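Local coordinates for protein erythromycin C-12 hydroxylase (PDB 2JJO) that hydroxylates the macrolactone ring of erythromycin D at C-12 to give erythromycin C, using heme b, molecular oxygen and NADPH in antibiotic biosynthesis, at residues A[288-293]-A[311-316]; A[68-73]-A[89-94]; A[284-289]-A[392-397]. The protein carries 1 engineered substitution. All blocks are in the same frame, centred on the assembly; numbering follows the deposited sequence. Where two conformers were deposited one is given.

Contact 1 of 3, residues A[288-293]-A[311-316]; sequences FPQMQR and MVNTWV. With EY5 (Erythromycin D), chain C.
R293 and V312 form a hydrogen-bonded antiparallel pair: R293 N reaches V312 O at 2.8 Å and V312 N returns to R293 O at 2.9 Å. The next such pair is M291 with T314, where M291 O takes a second donor: the T314 hydroxyl OG1 sits above the carbonyl plane at 3.3 Å, alongside the bond from T314 N. Between these pairs Q292 faces N313.

On the face carrying Q290, Q292 and W315, CB of Q290 rests over the six-membered ring of W315 in a CH-pi contact, 4.3 Å from its centroid; at the far end SD of M311 crosses CG of Q292 at 3.8 Å.

Two polar ends, those of Q292 and R293, serve the active site. A bend at chi2 (86°) turns the Q292 amide toward erythromycin D, where OE1 accepts from the amino-sugar nitrogen N1 (2.8 Å) and, more distantly, from hydroxyl O8 (3.3 Å). R293 NH1 is tied to Q292 O, while NH2 binds a heme propionate.

In the main beta sheet of the P450 fold, strand 311-315 has strand 51-53 on its other side; W315 NE1 bonds H52 there and the indole stacks on F54. T314 packs against helix 56-64.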
# COMPACT_ATOMS: atom_id res chain seq x y z
N PHE A 288 -3.80 -2.62 -1.15
CA PHE A 288 -4.73 -1.51 -1.30
C PHE A 288 -5.61 -1.90 -2.51
O PHE A 288 -5.20 -1.74 -3.66
CB PHE A 288 -3.91 -0.23 -1.62
CG PHE A 288 -4.66 1.05 -1.50
CD1 PHE A 288 -5.47 1.32 -0.38
CD2 PHE A 288 -4.55 2.03 -2.49
CE1 PHE A 288 -6.16 2.53 -0.26
CE2 PHE A 288 -5.21 3.25 -2.37
CZ PHE A 288 -6.01 3.51 -1.25
N PRO A 289 -6.78 -2.50 -2.24
CA PRO A 289 -7.59 -3.12 -3.29
C PRO A 289 -8.43 -2.14 -4.12
O PRO A 289 -8.97 -2.54 -5.14
CB PRO A 289 -8.50 -4.07 -2.49
CG PRO A 289 -8.70 -3.30 -1.15
CD PRO A 289 -7.38 -2.65 -0.89
N GLN A 290 -8.57 -0.89 -3.68
CA GLN A 290 -9.41 0.06 -4.39
C GLN A 290 -8.80 1.46 -4.22
O GLN A 290 -8.05 1.68 -3.27
CB GLN A 290 -10.84 -0.00 -3.83
CG GLN A 290 -10.89 0.45 -2.41
CD GLN A 290 -12.23 0.30 -1.74
OE1 GLN A 290 -13.26 0.07 -2.38
NE2 GLN A 290 -12.22 0.46 -0.41
N MET A 291 -9.06 2.38 -5.15
CA MET A 291 -8.60 3.74 -4.97
C MET A 291 -9.61 4.72 -5.56
O MET A 291 -10.39 4.34 -6.44
CB MET A 291 -7.17 4.05 -5.50
CG MET A 291 -6.63 3.38 -6.74
SD MET A 291 -4.83 2.98 -6.47
CE MET A 291 -4.98 1.33 -5.86
N GLN A 292 -9.61 5.95 -5.08
CA GLN A 292 -10.67 6.86 -5.50
C GLN A 292 -10.15 7.93 -6.41
O GLN A 292 -8.98 8.28 -6.33
CB GLN A 292 -11.44 7.44 -4.31
CG GLN A 292 -12.29 6.43 -3.57
CD GLN A 292 -11.47 5.69 -2.52
OE1 GLN A 292 -10.92 6.31 -1.60
NE2 GLN A 292 -11.36 4.36 -2.66
N ARG A 293 -11.01 8.38 -7.32
CA ARG A 293 -10.80 9.54 -8.18
C ARG A 293 -12.08 10.43 -8.11
O ARG A 293 -13.10 10.03 -7.50
CB ARG A 293 -10.53 9.12 -9.65
CG ARG A 293 -9.21 8.30 -9.88
CD ARG A 293 -7.98 9.05 -9.37
NE ARG A 293 -6.69 8.46 -9.70
CZ ARG A 293 -5.92 7.79 -8.83
NH1 ARG A 293 -6.32 7.60 -7.55
NH2 ARG A 293 -4.74 7.35 -9.24
N MET A 311 -17.48 10.98 -7.15
CA MET A 311 -16.41 10.09 -6.80
C MET A 311 -16.51 8.78 -7.57
O MET A 311 -17.58 8.22 -7.73
CB MET A 311 -16.41 9.84 -5.28
CG MET A 311 -15.19 9.00 -4.81
SD MET A 311 -15.02 8.99 -3.02
CE MET A 311 -14.00 10.43 -2.69
N VAL A 312 -15.36 8.33 -8.05
CA VAL A 312 -15.18 7.08 -8.73
C VAL A 312 -14.22 6.19 -7.91
O VAL A 312 -13.16 6.66 -7.43
CB VAL A 312 -14.56 7.36 -10.12
CG1 VAL A 312 -14.16 6.07 -10.84
CG2 VAL A 312 -15.52 8.24 -10.95
N ASN A 313 -14.62 4.93 -7.74
CA ASN A 313 -13.85 3.93 -7.06
C ASN A 313 -13.38 2.83 -8.04
O ASN A 313 -14.20 2.03 -8.55
CB ASN A 313 -14.73 3.34 -5.91
CG ASN A 313 -13.95 2.46 -4.94
OD1 ASN A 313 -14.30 1.29 -4.72
ND2 ASN A 313 -12.90 2.99 -4.37
N THR A 314 -12.06 2.80 -8.29
CA THR A 314 -11.41 1.78 -9.12
C THR A 314 -10.99 0.59 -8.27
O THR A 314 -10.18 0.75 -7.35
CB THR A 314 -10.17 2.31 -9.91
OG1 THR A 314 -9.15 2.76 -9.02
CG2 THR A 314 -10.53 3.48 -10.84
N TRP A 315 -11.53 -0.59 -8.61
CA TRP A 315 -11.21 -1.84 -7.92
C TRP A 315 -10.01 -2.51 -8.54
O TRP A 315 -10.17 -3.31 -9.49
CB TRP A 315 -12.41 -2.79 -7.95
CG TRP A 315 -13.46 -2.44 -6.94
CD1 TRP A 315 -14.56 -1.62 -7.14
CD2 TRP A 315 -13.50 -2.83 -5.56
NE1 TRP A 315 -15.29 -1.51 -5.98
CE2 TRP A 315 -14.68 -2.25 -4.99
CE3 TRP A 315 -12.68 -3.62 -4.75
CZ2 TRP A 315 -15.04 -2.44 -3.66
CZ3 TRP A 315 -13.04 -3.83 -3.40
CH2 TRP A 315 -14.21 -3.24 -2.87
N VAL A 316 -8.83 -2.15 -8.06
CA VAL A 316 -7.58 -2.85 -8.43
C VAL A 316 -7.72 -4.35 -8.19
O VAL A 316 -7.28 -5.16 -9.02
CB VAL A 316 -6.35 -2.31 -7.67
CG1 VAL A 316 -5.07 -3.10 -8.02
CG2 VAL A 316 -6.11 -0.85 -8.02
O1 EY5 C . -1.07 7.06 2.57
C1 EY5 C . -1.59 7.84 1.76
O2 EY5 C . -1.28 7.74 0.37
C13 EY5 C . -0.28 6.82 -0.05
C36 EY5 C . 0.58 7.49 -1.11
C37 EY5 C . 1.09 8.83 -0.65
C12 EY5 C . -0.99 5.58 -0.58
C35 EY5 C . -2.23 5.97 -1.39
C11 EY5 C . -1.37 4.63 0.56
O12 EY5 C . -0.22 4.09 1.25
C10 EY5 C . -2.23 3.44 0.10
C34 EY5 C . -1.44 2.55 -0.88
C2 EY5 C . -2.56 8.98 2.04
C30 EY5 C . -1.81 10.03 2.85
C3 EY5 C . -3.88 8.51 2.66
O3 EY5 C . -4.77 9.65 2.63
C14 EY5 C . -5.60 9.89 3.74
O4 EY5 C . -6.95 9.73 3.32
C18 EY5 C . -7.44 10.68 2.37
C21 EY5 C . -8.89 10.31 2.04
C17 EY5 C . -7.36 12.05 3.01
O6 EY5 C . -7.84 13.04 2.09
C16 EY5 C . -5.94 12.43 3.51
C19 EY5 C . -6.04 13.72 4.32
O5 EY5 C . -5.10 12.73 2.39
C15 EY5 C . -5.32 11.29 4.33
C4 EY5 C . -4.48 7.28 1.94
C31 EY5 C . -5.22 7.67 0.64
C5 EY5 C . -5.32 6.43 2.91
C6 EY5 C . -4.53 5.29 3.61
C32 EY5 C . -5.32 4.77 4.81
O10 EY5 C . -3.30 5.82 4.16
C7 EY5 C . -4.34 4.17 2.56
C8 EY5 C . -3.09 3.31 2.65
C33 EY5 C . -3.24 2.23 3.73
C9 EY5 C . -2.74 2.67 1.32
O11 EY5 C . -2.82 1.47 1.23
O7 EY5 C . -6.42 5.80 2.28
C22 EY5 C . -7.68 6.39 2.58
O9 EY5 C . -8.02 6.27 3.96
C26 EY5 C . -9.28 6.90 4.26
C27 EY5 C . -9.47 6.83 5.75
C25 EY5 C . -10.42 6.23 3.49
C24 EY5 C . -10.10 6.19 1.98
N1 EY5 C . -11.10 5.50 1.10
C29 EY5 C . -12.37 6.23 1.13
C28 EY5 C . -11.34 4.07 1.37
C23 EY5 C . -8.71 5.60 1.76
O8 EY5 C . -8.37 5.66 0.37

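Contact 2 of 3, residues A[68-73]-A[89-94]; sequences TFSSDP and EIDPPE. With EY5 (Erythromycin D), chain C.
S70 extends OG opposite its own backbone N (chi1 173°), while D91 turns its carboxylate back beside its backbone N (chi1 -51°), and the two side chains meet. This is an ST turn clasped by an aspartate: S70 OG accepts from D72 N at 3.0 Å and donates to D91 OD2 at 2.6 Å, while S71 N gives a nearly straight bond (169°) to D91 OD1 at 2.8 Å. Both carboxylate oxygens use their syn lone pairs, so the two bonds fix the rotation of the D91 group.

The arrangement pins the P450 B-C loop, just ahead of helix 94-103, to the end of strand 69-70, which pairs with strand 290-295.

Farther along, E89 runs its extended chain across the P73 ring at about a right angle, with P73 CD 3.6 Å from E89 CD. D72 OD2, which also bonds T74 OG1, shares a water, weakly, with E89 OE1; their like charges may raise each other's pKa slightly. H88 completes the grip on the substrate from this loop. On the second sugar of erythromycin D, both hydroxyls bind a single carboxylate oxygen: E89 OE2 takes O6 at 2.5 Å, very short, and O5 at 3.0 Å.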
# COMPACT_ATOMS: atom_id res chain seq x y z
N THR A 68 -9.67 14.05 -16.69
CA THR A 68 -11.06 13.68 -16.35
C THR A 68 -11.21 13.16 -14.92
O THR A 68 -12.14 13.51 -14.22
CB THR A 68 -11.52 12.58 -17.28
OG1 THR A 68 -11.36 13.04 -18.61
CG2 THR A 68 -12.98 12.19 -17.02
N PHE A 69 -10.29 12.29 -14.49
CA PHE A 69 -10.40 11.63 -13.19
C PHE A 69 -9.30 12.14 -12.28
O PHE A 69 -8.19 11.59 -12.24
CB PHE A 69 -10.37 10.12 -13.36
CG PHE A 69 -11.39 9.61 -14.34
CD1 PHE A 69 -11.02 9.30 -15.67
CD2 PHE A 69 -12.72 9.42 -13.95
CE1 PHE A 69 -11.97 8.81 -16.59
CE2 PHE A 69 -13.69 8.94 -14.86
CZ PHE A 69 -13.31 8.65 -16.18
N SER A 70 -9.62 13.25 -11.61
CA SER A 70 -8.74 13.87 -10.63
C SER A 70 -8.50 12.97 -9.39
O SER A 70 -9.38 12.21 -8.96
CB SER A 70 -9.35 15.21 -10.19
OG SER A 70 -8.62 15.78 -9.11
N SER A 71 -7.29 13.05 -8.84
CA SER A 71 -6.97 12.37 -7.58
C SER A 71 -7.39 13.20 -6.34
O SER A 71 -7.25 12.72 -5.21
CB SER A 71 -5.48 12.06 -7.52
OG SER A 71 -5.15 11.07 -8.48
N ASP A 72 -7.87 14.42 -6.54
CA ASP A 72 -8.32 15.29 -5.45
C ASP A 72 -9.77 14.99 -5.04
O ASP A 72 -10.69 15.24 -5.82
CB ASP A 72 -8.18 16.74 -5.89
CG ASP A 72 -8.49 17.73 -4.78
OD1 ASP A 72 -8.45 18.94 -5.07
OD2 ASP A 72 -8.77 17.31 -3.64
N PRO A 73 -9.99 14.43 -3.83
CA PRO A 73 -11.37 14.06 -3.44
C PRO A 73 -12.20 15.27 -3.06
O PRO A 73 -13.43 15.18 -3.01
CB PRO A 73 -11.19 13.15 -2.21
CG PRO A 73 -9.83 13.56 -1.65
CD PRO A 73 -9.00 14.05 -2.80
N GLU A 89 -3.01 13.47 -3.94
CA GLU A 89 -4.24 14.22 -4.24
C GLU A 89 -4.06 15.41 -5.19
O GLU A 89 -4.97 16.24 -5.34
CB GLU A 89 -4.94 14.65 -2.96
CG GLU A 89 -5.44 13.43 -2.14
CD GLU A 89 -6.08 13.84 -0.78
OE1 GLU A 89 -6.03 15.03 -0.43
OE2 GLU A 89 -6.67 12.96 -0.11
N ILE A 90 -2.90 15.47 -5.85
CA ILE A 90 -2.60 16.58 -6.75
C ILE A 90 -2.48 16.04 -8.13
O ILE A 90 -2.01 14.89 -8.30
CB ILE A 90 -1.32 17.35 -6.27
CG1 ILE A 90 -1.60 18.02 -4.93
CG2 ILE A 90 -0.90 18.46 -7.29
CD1 ILE A 90 -0.35 18.42 -4.10
N ASP A 91 -2.93 16.83 -9.13
CA ASP A 91 -2.93 16.40 -10.54
C ASP A 91 -1.87 17.18 -11.34
O ASP A 91 -1.35 18.21 -10.88
CB ASP A 91 -4.31 16.62 -11.21
CG ASP A 91 -5.48 16.03 -10.42
OD1 ASP A 91 -5.44 14.84 -10.00
OD2 ASP A 91 -6.50 16.73 -10.26
N PRO A 92 -1.52 16.70 -12.53
CA PRO A 92 -0.75 17.56 -13.42
C PRO A 92 -1.48 18.89 -13.65
O PRO A 92 -2.70 18.92 -13.61
CB PRO A 92 -0.67 16.74 -14.71
CG PRO A 92 -0.79 15.28 -14.24
CD PRO A 92 -1.80 15.37 -13.13
N PRO A 93 -0.74 19.98 -13.89
CA PRO A 93 0.72 20.08 -13.96
C PRO A 93 1.41 20.21 -12.61
O PRO A 93 2.63 20.09 -12.56
CB PRO A 93 0.92 21.34 -14.82
CG PRO A 93 -0.22 22.23 -14.39
CD PRO A 93 -1.40 21.27 -14.16
N GLU A 94 0.66 20.47 -11.52
CA GLU A 94 1.27 20.62 -10.18
C GLU A 94 2.01 19.38 -9.65
O GLU A 94 3.05 19.53 -9.00
CB GLU A 94 0.23 21.05 -9.14
CG GLU A 94 -0.35 22.43 -9.42
CD GLU A 94 -1.31 22.40 -10.61
OE1 GLU A 94 -2.12 21.44 -10.73
OE2 GLU A 94 -1.24 23.32 -11.45
O1 EY5 C . -1.07 7.06 2.57
C1 EY5 C . -1.59 7.84 1.76
O2 EY5 C . -1.28 7.74 0.37
C13 EY5 C . -0.28 6.82 -0.05
C36 EY5 C . 0.58 7.49 -1.11
C37 EY5 C . 1.09 8.83 -0.65
C12 EY5 C . -0.99 5.58 -0.58
C35 EY5 C . -2.23 5.97 -1.39
C11 EY5 C . -1.37 4.63 0.56
O12 EY5 C . -0.22 4.09 1.25
C10 EY5 C . -2.23 3.44 0.10
C34 EY5 C . -1.44 2.55 -0.88
C2 EY5 C . -2.56 8.98 2.04
C30 EY5 C . -1.81 10.03 2.85
C3 EY5 C . -3.88 8.51 2.66
O3 EY5 C . -4.77 9.65 2.63
C14 EY5 C . -5.60 9.89 3.74
O4 EY5 C . -6.95 9.73 3.32
C18 EY5 C . -7.44 10.68 2.37
C21 EY5 C . -8.89 10.31 2.04
C17 EY5 C . -7.36 12.05 3.01
O6 EY5 C . -7.84 13.04 2.09
C16 EY5 C . -5.94 12.43 3.51
C19 EY5 C . -6.04 13.72 4.32
O5 EY5 C . -5.10 12.73 2.39
C15 EY5 C . -5.32 11.29 4.33
C4 EY5 C . -4.48 7.28 1.94
C31 EY5 C . -5.22 7.67 0.64
C5 EY5 C . -5.32 6.43 2.91
C6 EY5 C . -4.53 5.29 3.61
C32 EY5 C . -5.32 4.77 4.81
O10 EY5 C . -3.30 5.82 4.16
C7 EY5 C . -4.34 4.17 2.56
C8 EY5 C . -3.09 3.31 2.65
C33 EY5 C . -3.24 2.23 3.73
C9 EY5 C . -2.74 2.67 1.32
O11 EY5 C . -2.82 1.47 1.23
O7 EY5 C . -6.42 5.80 2.28
C22 EY5 C . -7.68 6.39 2.58
O9 EY5 C . -8.02 6.27 3.96
C26 EY5 C . -9.28 6.90 4.26
C27 EY5 C . -9.47 6.83 5.75
C25 EY5 C . -10.42 6.23 3.49
C24 EY5 C . -10.10 6.19 1.98
N1 EY5 C . -11.10 5.50 1.10
C29 EY5 C . -12.37 6.23 1.13
C28 EY5 C . -11.34 4.07 1.37
C23 EY5 C . -8.71 5.60 1.76
O8 EY5 C . -8.37 5.66 0.37
O HOH W 1 -6.43 17.47 -1.31

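Contact 3 of 3, residues A[284-289]-A[392-397]; sequences YRPPFP and IVLGTR. With EY5 (Erythromycin D), chain C.
The F288 ring, whose CE1 lies 4.4 Å from CG2 of I392, is sandwiched: the macrolactone carbon C10 of erythromycin D sits over the centre of one face, Q290 O over the centre of the other, and the sugar hydroxyl O8 at its edge in plane. CG lies opposite the backbone N (chi1 -167°), which swings the ring out to the ligand, where CD1 comes 3.1 Å from O11.

The two loops probably correspond to substrate recognition sites 5 and 6 of the P450 fold, the first following helix 274-284. Both feed the pocket: V393 CG1 touches ligand C33 at 3.8 Å, and I392 CD1 approaches C27 of the amino sugar, while P287 touches the heme.

Away from the substrate the loops are joined mainly by the backbone and by L394. The bond from L394 N to P287 O is 2.8 Å long, its donor tilted 33° from the carbonyl plane. CD2 of L394 covers CA of R285, whose guanidinium is held in salt bridges by E27 and E259. N252 on helix 228-259 spans the two loops, bonding both R285 O and L394 O through ND2. The P289 ring closes the other end, its CD resting 3.2 Å from I392 O.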
# COMPACT_ATOMS: atom_id res chain seq x y z
N TYR A 284 -2.37 -11.03 -6.81
CA TYR A 284 -3.36 -11.94 -6.25
C TYR A 284 -4.07 -11.28 -5.06
O TYR A 284 -5.28 -11.36 -4.95
CB TYR A 284 -2.66 -13.24 -5.80
CG TYR A 284 -3.55 -14.42 -5.55
CD1 TYR A 284 -4.26 -15.02 -6.60
CD2 TYR A 284 -3.64 -14.99 -4.27
CE1 TYR A 284 -5.05 -16.12 -6.38
CE2 TYR A 284 -4.44 -16.09 -4.04
CZ TYR A 284 -5.13 -16.64 -5.10
OH TYR A 284 -5.92 -17.70 -4.88
N ARG A 285 -3.31 -10.65 -4.17
CA ARG A 285 -3.91 -10.01 -3.02
C ARG A 285 -3.33 -8.59 -2.83
O ARG A 285 -2.47 -8.38 -1.99
CB ARG A 285 -3.67 -10.87 -1.75
CG ARG A 285 -4.62 -12.04 -1.62
CD ARG A 285 -4.12 -13.07 -0.66
NE ARG A 285 -5.22 -13.93 -0.27
CZ ARG A 285 -5.13 -15.23 0.00
NH1 ARG A 285 -3.94 -15.83 -0.04
NH2 ARG A 285 -6.24 -15.91 0.35
N PRO A 286 -3.77 -7.61 -3.65
CA PRO A 286 -3.25 -6.24 -3.52
C PRO A 286 -3.54 -5.68 -2.14
O PRO A 286 -4.69 -5.68 -1.71
CB PRO A 286 -4.05 -5.45 -4.60
CG PRO A 286 -5.32 -6.35 -4.83
CD PRO A 286 -4.73 -7.72 -4.77
N PRO A 287 -2.51 -5.20 -1.43
CA PRO A 287 -2.71 -4.55 -0.11
C PRO A 287 -3.78 -3.43 -0.11
O PRO A 287 -4.54 -3.32 0.84
CB PRO A 287 -1.32 -3.97 0.19
CG PRO A 287 -0.36 -5.00 -0.50
CD PRO A 287 -1.08 -5.29 -1.81
N PHE A 288 -3.80 -2.62 -1.15
CA PHE A 288 -4.73 -1.51 -1.30
C PHE A 288 -5.61 -1.90 -2.51
O PHE A 288 -5.20 -1.74 -3.66
CB PHE A 288 -3.91 -0.23 -1.62
CG PHE A 288 -4.66 1.05 -1.50
CD1 PHE A 288 -5.47 1.32 -0.38
CD2 PHE A 288 -4.55 2.03 -2.49
CE1 PHE A 288 -6.16 2.53 -0.26
CE2 PHE A 288 -5.21 3.25 -2.37
CZ PHE A 288 -6.01 3.51 -1.25
N PRO A 289 -6.78 -2.50 -2.24
CA PRO A 289 -7.59 -3.12 -3.29
C PRO A 289 -8.43 -2.14 -4.12
O PRO A 289 -8.97 -2.54 -5.14
CB PRO A 289 -8.50 -4.07 -2.49
CG PRO A 289 -8.70 -3.30 -1.15
CD PRO A 289 -7.38 -2.65 -0.89
N ILE A 392 -10.47 -0.87 4.00
CA ILE A 392 -9.38 -0.08 3.44
C ILE A 392 -8.24 -0.94 2.85
O ILE A 392 -7.85 -0.75 1.70
CB ILE A 392 -8.85 1.01 4.43
CG1 ILE A 392 -9.98 2.00 4.78
CG2 ILE A 392 -7.69 1.79 3.83
CD1 ILE A 392 -9.59 3.08 5.81
N VAL A 393 -7.69 -1.85 3.66
CA VAL A 393 -6.63 -2.73 3.12
C VAL A 393 -7.10 -4.17 3.07
O VAL A 393 -8.05 -4.57 3.75
CB VAL A 393 -5.31 -2.65 3.93
CG1 VAL A 393 -4.68 -1.27 3.81
CG2 VAL A 393 -5.55 -3.06 5.42
N LEU A 394 -6.37 -4.96 2.28
CA LEU A 394 -6.65 -6.35 2.10
C LEU A 394 -5.54 -7.18 2.75
O LEU A 394 -4.47 -7.38 2.16
CB LEU A 394 -6.76 -6.64 0.60
CG LEU A 394 -7.11 -8.08 0.24
CD1 LEU A 394 -8.59 -8.38 0.59
CD2 LEU A 394 -6.81 -8.40 -1.23
N GLY A 395 -5.79 -7.65 3.97
CA GLY A 395 -4.73 -8.29 4.75
C GLY A 395 -5.24 -8.79 6.08
O GLY A 395 -6.45 -8.75 6.35
N THR A 396 -4.30 -9.28 6.90
CA THR A 396 -4.57 -9.72 8.27
C THR A 396 -3.79 -8.87 9.28
O THR A 396 -2.65 -8.45 9.02
CB THR A 396 -4.16 -11.19 8.46
OG1 THR A 396 -2.76 -11.31 8.16
CG2 THR A 396 -4.95 -12.13 7.53
N ARG A 397 -4.37 -8.63 10.44
CA ARG A 397 -3.74 -7.77 11.45
C ARG A 397 -2.60 -8.48 12.13
O ARG A 397 -1.66 -7.83 12.61
CB ARG A 397 -4.73 -7.38 12.53
CG ARG A 397 -5.97 -6.78 12.02
CD ARG A 397 -6.81 -6.29 13.23
NE ARG A 397 -7.93 -5.55 12.72
CZ ARG A 397 -7.94 -4.23 12.62
NH1 ARG A 397 -8.99 -3.62 12.08
NH2 ARG A 397 -6.89 -3.53 13.07
O1 EY5 C . -1.07 7.06 2.57
C1 EY5 C . -1.59 7.84 1.76
O2 EY5 C . -1.28 7.74 0.37
C13 EY5 C . -0.28 6.82 -0.05
C36 EY5 C . 0.58 7.49 -1.11
C37 EY5 C . 1.09 8.83 -0.65
C12 EY5 C . -0.99 5.58 -0.58
C35 EY5 C . -2.23 5.97 -1.39
C11 EY5 C . -1.37 4.63 0.56
O12 EY5 C . -0.22 4.09 1.25
C10 EY5 C . -2.23 3.44 0.10
C34 EY5 C . -1.44 2.55 -0.88
C2 EY5 C . -2.56 8.98 2.04
C30 EY5 C . -1.81 10.03 2.85
C3 EY5 C . -3.88 8.51 2.66
O3 EY5 C . -4.77 9.65 2.63
C14 EY5 C . -5.60 9.89 3.74
O4 EY5 C . -6.95 9.73 3.32
C18 EY5 C . -7.44 10.68 2.37
C21 EY5 C . -8.89 10.31 2.04
C17 EY5 C . -7.36 12.05 3.01
O6 EY5 C . -7.84 13.04 2.09
C16 EY5 C . -5.94 12.43 3.51
C19 EY5 C . -6.04 13.72 4.32
O5 EY5 C . -5.10 12.73 2.39
C15 EY5 C . -5.32 11.29 4.33
C4 EY5 C . -4.48 7.28 1.94
C31 EY5 C . -5.22 7.67 0.64
C5 EY5 C . -5.32 6.43 2.91
C6 EY5 C . -4.53 5.29 3.61
C32 EY5 C . -5.32 4.77 4.81
O10 EY5 C . -3.30 5.82 4.16
C7 EY5 C . -4.34 4.17 2.56
C8 EY5 C . -3.09 3.31 2.65
C33 EY5 C . -3.24 2.23 3.73
C9 EY5 C . -2.74 2.67 1.32
O11 EY5 C . -2.82 1.47 1.23
O7 EY5 C . -6.42 5.80 2.28
C22 EY5 C . -7.68 6.39 2.58
O9 EY5 C . -8.02 6.27 3.96
C26 EY5 C . -9.28 6.90 4.26
C27 EY5 C . -9.47 6.83 5.75
C25 EY5 C . -10.42 6.23 3.49
C24 EY5 C . -10.10 6.19 1.98
N1 EY5 C . -11.10 5.50 1.10
C29 EY5 C . -12.37 6.23 1.13
C28 EY5 C . -11.34 4.07 1.37
C23 EY5 C . -8.71 5.60 1.76
O8 EY5 C . -8.37 5.66 0.37

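Erythromycin D is the shared partner, gripped along its length: contact 2 holds the sugar without the amine, Q292 of contact 1 the amino sugar, and F288, shared by contacts 1 and 3, the macrolactone, while I392 of contact 3 also touches the amino sugar. Contacts 1 and 3, centres about 13 Å apart, also share P289, the chain running from pocket loop into strand. Contact 2 joins contact 1 through strands 69-70 and 290-295, with centres about 14 Å apart; R293 NE packs 3.3 Å from S71 OG. Contacts 2 and 3, nearest atoms about 10 Å apart, do not touch; the substrate spans them. R293 and P287 bring contacts 1 and 3 to the heme.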